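Local coordinates for protein putative oxidoreductase (Yersinia pestis, PDB 3KUX) that probably carries out NAD(P)-dependent oxidation or reduction of a still unidentified substrate, as a putative oxidoreductase with an NAD-binding Rossmann fold, at residues A307-A312 with P318-A323. Sequence-based numbering, arbitrary orientation.
Sequences AGIRDA and PNPVPA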
ATOM      1  N   ALA A 307      -1.334 -13.091   6.071  1.00  7.15           N
ATOM      2  CA  ALA A 307      -2.184 -13.985   6.827  1.00  9.52           C
ATOM      3  C   ALA A 307      -3.580 -13.928   6.220  1.00 10.57           C
ATOM      4  O   ALA A 307      -4.303 -14.923   6.204  1.00 11.82           O
ATOM      5  CB  ALA A 307      -2.213 -13.586   8.296  1.00  9.17           C
ATOM      6  N   GLY A 308      -3.946 -12.757   5.708  1.00 10.46           N
ATOM      7  CA  GLY A 308      -5.232 -12.575   5.051  1.00 10.72           C
ATOM      8  C   GLY A 308      -5.257 -13.267   3.702  1.00 11.28           C
ATOM      9  O   GLY A 308      -6.263 -13.858   3.311  1.00 11.32           O
ATOM     10  N   ILE A 309      -4.146 -13.183   2.982  1.00 11.43           N
ATOM     11  CA  ILE A 309      -4.029 -13.855   1.698  1.00 12.01           C
ATOM     12  C   ILE A 309      -4.148 -15.355   1.919  1.00 12.93           C
ATOM     13  O   ILE A 309      -4.973 -16.026   1.302  1.00 13.72           O
ATOM     14  CB  ILE A 309      -2.677 -13.559   1.030  1.00 12.45           C
ATOM     15  CG1 ILE A 309      -2.546 -12.065   0.703  1.00 10.37           C
ATOM     16  CG2 ILE A 309      -2.512 -14.415  -0.217  1.00 10.96           C
ATOM     17  CD1 ILE A 309      -3.366 -11.612  -0.497  1.00  8.03           C
ATOM     18  N   ARG A 310      -3.314 -15.872   2.812  1.00 12.70           N
ATOM     19  CA  ARG A 310      -3.397 -17.257   3.226  1.00 12.05           C
ATOM     20  C   ARG A 310      -4.850 -17.674   3.406  1.00 13.12           C
ATOM     21  O   ARG A 310      -5.343 -18.561   2.709  1.00 14.78           O
ATOM     22  CB  ARG A 310      -2.643 -17.449   4.540  1.00 10.95           C
ATOM     23  CG  ARG A 310      -2.724 -18.852   5.108  1.00  9.44           C
ATOM     24  CD  ARG A 310      -2.264 -18.868   6.548  1.00  5.90           C
ATOM     25  NE  ARG A 310      -3.185 -18.120   7.397  1.00  8.01           N
ATOM     26  CZ  ARG A 310      -2.845 -17.529   8.539  1.00  3.66           C
ATOM     27  NH1 ARG A 310      -1.593 -17.584   8.978  1.00  2.00           N
ATOM     28  NH2 ARG A 310      -3.761 -16.873   9.233  1.00  3.32           N
ATOM     29  N   ASP A 311      -5.537 -17.024   4.338  1.00 12.80           N
ATOM     30  CA  ASP A 311      -6.894 -17.415   4.698  1.00 13.65           C
ATOM     31  C   ASP A 311      -7.884 -17.311   3.541  1.00 14.77           C
ATOM     32  O   ASP A 311      -8.854 -18.072   3.484  1.00 15.78           O
ATOM     33  CB  ASP A 311      -7.376 -16.613   5.905  1.00 13.93           C
ATOM     34  CG  ASP A 311      -6.617 -16.964   7.170  1.00 18.50           C
ATOM     35  OD1 ASP A 311      -5.894 -17.982   7.165  1.00 28.79           O
ATOM     36  OD2 ASP A 311      -6.740 -16.229   8.169  1.00 20.51           O
ATOM     37  N   ALA A 312      -7.643 -16.377   2.623  1.00 14.05           N
ATOM     38  CA  ALA A 312      -8.502 -16.224   1.450  1.00 12.84           C
ATOM     39  C   ALA A 312      -8.325 -17.388   0.473  1.00 13.88           C
ATOM     40  O   ALA A 312      -9.304 -17.909  -0.064  1.00 12.52           O
ATOM     41  CB  ALA A 312      -8.232 -14.907   0.762  1.00 12.98           C
ATOM     42  N   PRO A 318     -12.318 -13.164   3.355  1.00 24.71           N
ATOM     43  CA  PRO A 318     -12.328 -12.262   2.201  1.00 23.82           C
ATOM     44  C   PRO A 318     -10.938 -11.797   1.768  1.00 23.13           C
ATOM     45  O   PRO A 318     -10.084 -11.520   2.608  1.00 23.91           O
ATOM     46  CB  PRO A 318     -13.144 -11.057   2.696  1.00 22.51           C
ATOM     47  CG  PRO A 318     -13.848 -11.521   3.931  1.00 24.03           C
ATOM     48  CD  PRO A 318     -12.960 -12.558   4.533  1.00 25.16           C
ATOM     49  N   ASN A 319     -10.724 -11.715   0.459  1.00 21.29           N
ATOM     50  CA  ASN A 319      -9.507 -11.132  -0.089  1.00 19.36           C
ATOM     51  C   ASN A 319      -9.198  -9.799   0.610  1.00 17.83           C
ATOM     52  O   ASN A 319     -10.031  -8.890   0.623  1.00 15.53           O
ATOM     53  CB  ASN A 319      -9.671 -10.934  -1.598  1.00 18.52           C
ATOM     54  CG  ASN A 319      -8.392 -10.483  -2.278  1.00 21.17           C
ATOM     55  OD1 ASN A 319      -7.521  -9.867  -1.658  1.00 21.37           O
ATOM     56  ND2 ASN A 319      -8.279 -10.779  -3.568  1.00 18.55           N
ATOM     57  N   PRO A 320      -7.994  -9.682   1.194  1.00 17.34           N
ATOM     58  CA  PRO A 320      -7.617  -8.501   1.976  1.00 17.38           C
ATOM     59  C   PRO A 320      -7.661  -7.229   1.135  1.00 17.36           C
ATOM     60  O   PRO A 320      -8.008  -6.161   1.640  1.00 18.69           O
ATOM     61  CB  PRO A 320      -6.173  -8.793   2.402  1.00 15.60           C
ATOM     62  CG  PRO A 320      -5.975 -10.244   2.178  1.00 17.83           C
ATOM     63  CD  PRO A 320      -6.882 -10.636   1.062  1.00 17.48           C
ATOM     64  N   VAL A 321      -7.298  -7.353  -0.138  1.00 16.05           N
ATOM     65  CA  VAL A 321      -7.336  -6.234  -1.071  1.00 14.28           C
ATOM     66  C   VAL A 321      -7.692  -6.741  -2.463  1.00 15.85           C
ATOM     67  O   VAL A 321      -6.819  -7.169  -3.224  1.00 16.08           O
ATOM     68  CB  VAL A 321      -5.989  -5.483  -1.131  1.00 12.88           C
ATOM     69  CG1 VAL A 321      -6.008  -4.457  -2.242  1.00  5.03           C
ATOM     70  CG2 VAL A 321      -5.687  -4.822   0.200  1.00 11.92           C
ATOM     71  N   PRO A 322      -8.986  -6.705  -2.795  1.00 15.76           N
ATOM     72  CA  PRO A 322      -9.469  -7.120  -4.101  1.00 16.65           C
ATOM     73  C   PRO A 322      -8.908  -6.237  -5.209  1.00 18.09           C
ATOM     74  O   PRO A 322      -8.698  -5.037  -5.007  1.00 17.54           O
ATOM     75  CB  PRO A 322     -10.983  -6.915  -3.995  1.00 17.10           C
ATOM     76  CG  PRO A 322     -11.275  -6.912  -2.532  1.00 14.99           C
ATOM     77  CD  PRO A 322     -10.081  -6.286  -1.905  1.00 17.05           C
ATOM     78  N   ALA A 323      -8.671  -6.838  -6.372  1.00 19.61           N
ATOM     79  CA  ALA A 323      -8.256  -6.096  -7.554  1.00 18.83           C
ATOM     80  C   ALA A 323      -9.216  -4.938  -7.773  1.00 19.23           C
ATOM     81  O   ALA A 323      -8.795  -3.816  -8.044  1.00 21.07           O
ATOM     82  CB  ALA A 323      -8.236  -7.012  -8.767  1.00 18.17           C
TER
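Pro320 lays its ring against the helical backbone at Gly308, where no side chain stands between them: the two CA atoms are 5.6 Å apart, and Pro320 CG lies 3.5 Å from Gly308 C. The same ring carbon also reaches the start of the next residue, at Ile309 N. The side chain of the buried Ile309 crosses the ring at about a right angle. With CG1 beside the backbone N (chi1 -64°) and chi2 at -75°, the terminal CD1 comes to 4.0 Å from Pro320 CD. One turn on, the packing is looser. Ala312 CB meets the peptide between Pro318 and Asn319, 4.1 Å from Asn319 N, and Pro318, exposed to solvent, has its CB pointing away from the helix. No hydrogen bond links the two segments, so van der Waals contact carries the interface. The loop is instead shaped from within: Asn319 OD1 accepts from Val321 N at 2.9 Å, with the donor 35° out of the carbonyl plane. Ser122 OG hydrogen-bonds to the same oxygen, and Asn319 ND2 to Leu121 O, tying the loop to strand 121-123 at the edge of the parallel Rossmann sheet. The bond from Val321 N, two residues on, to Asn319 OD1 makes this an Asx turn in the loop joining helices 303-313 and 323-342, whose second helix follows directly after Pro322 at its N-cap.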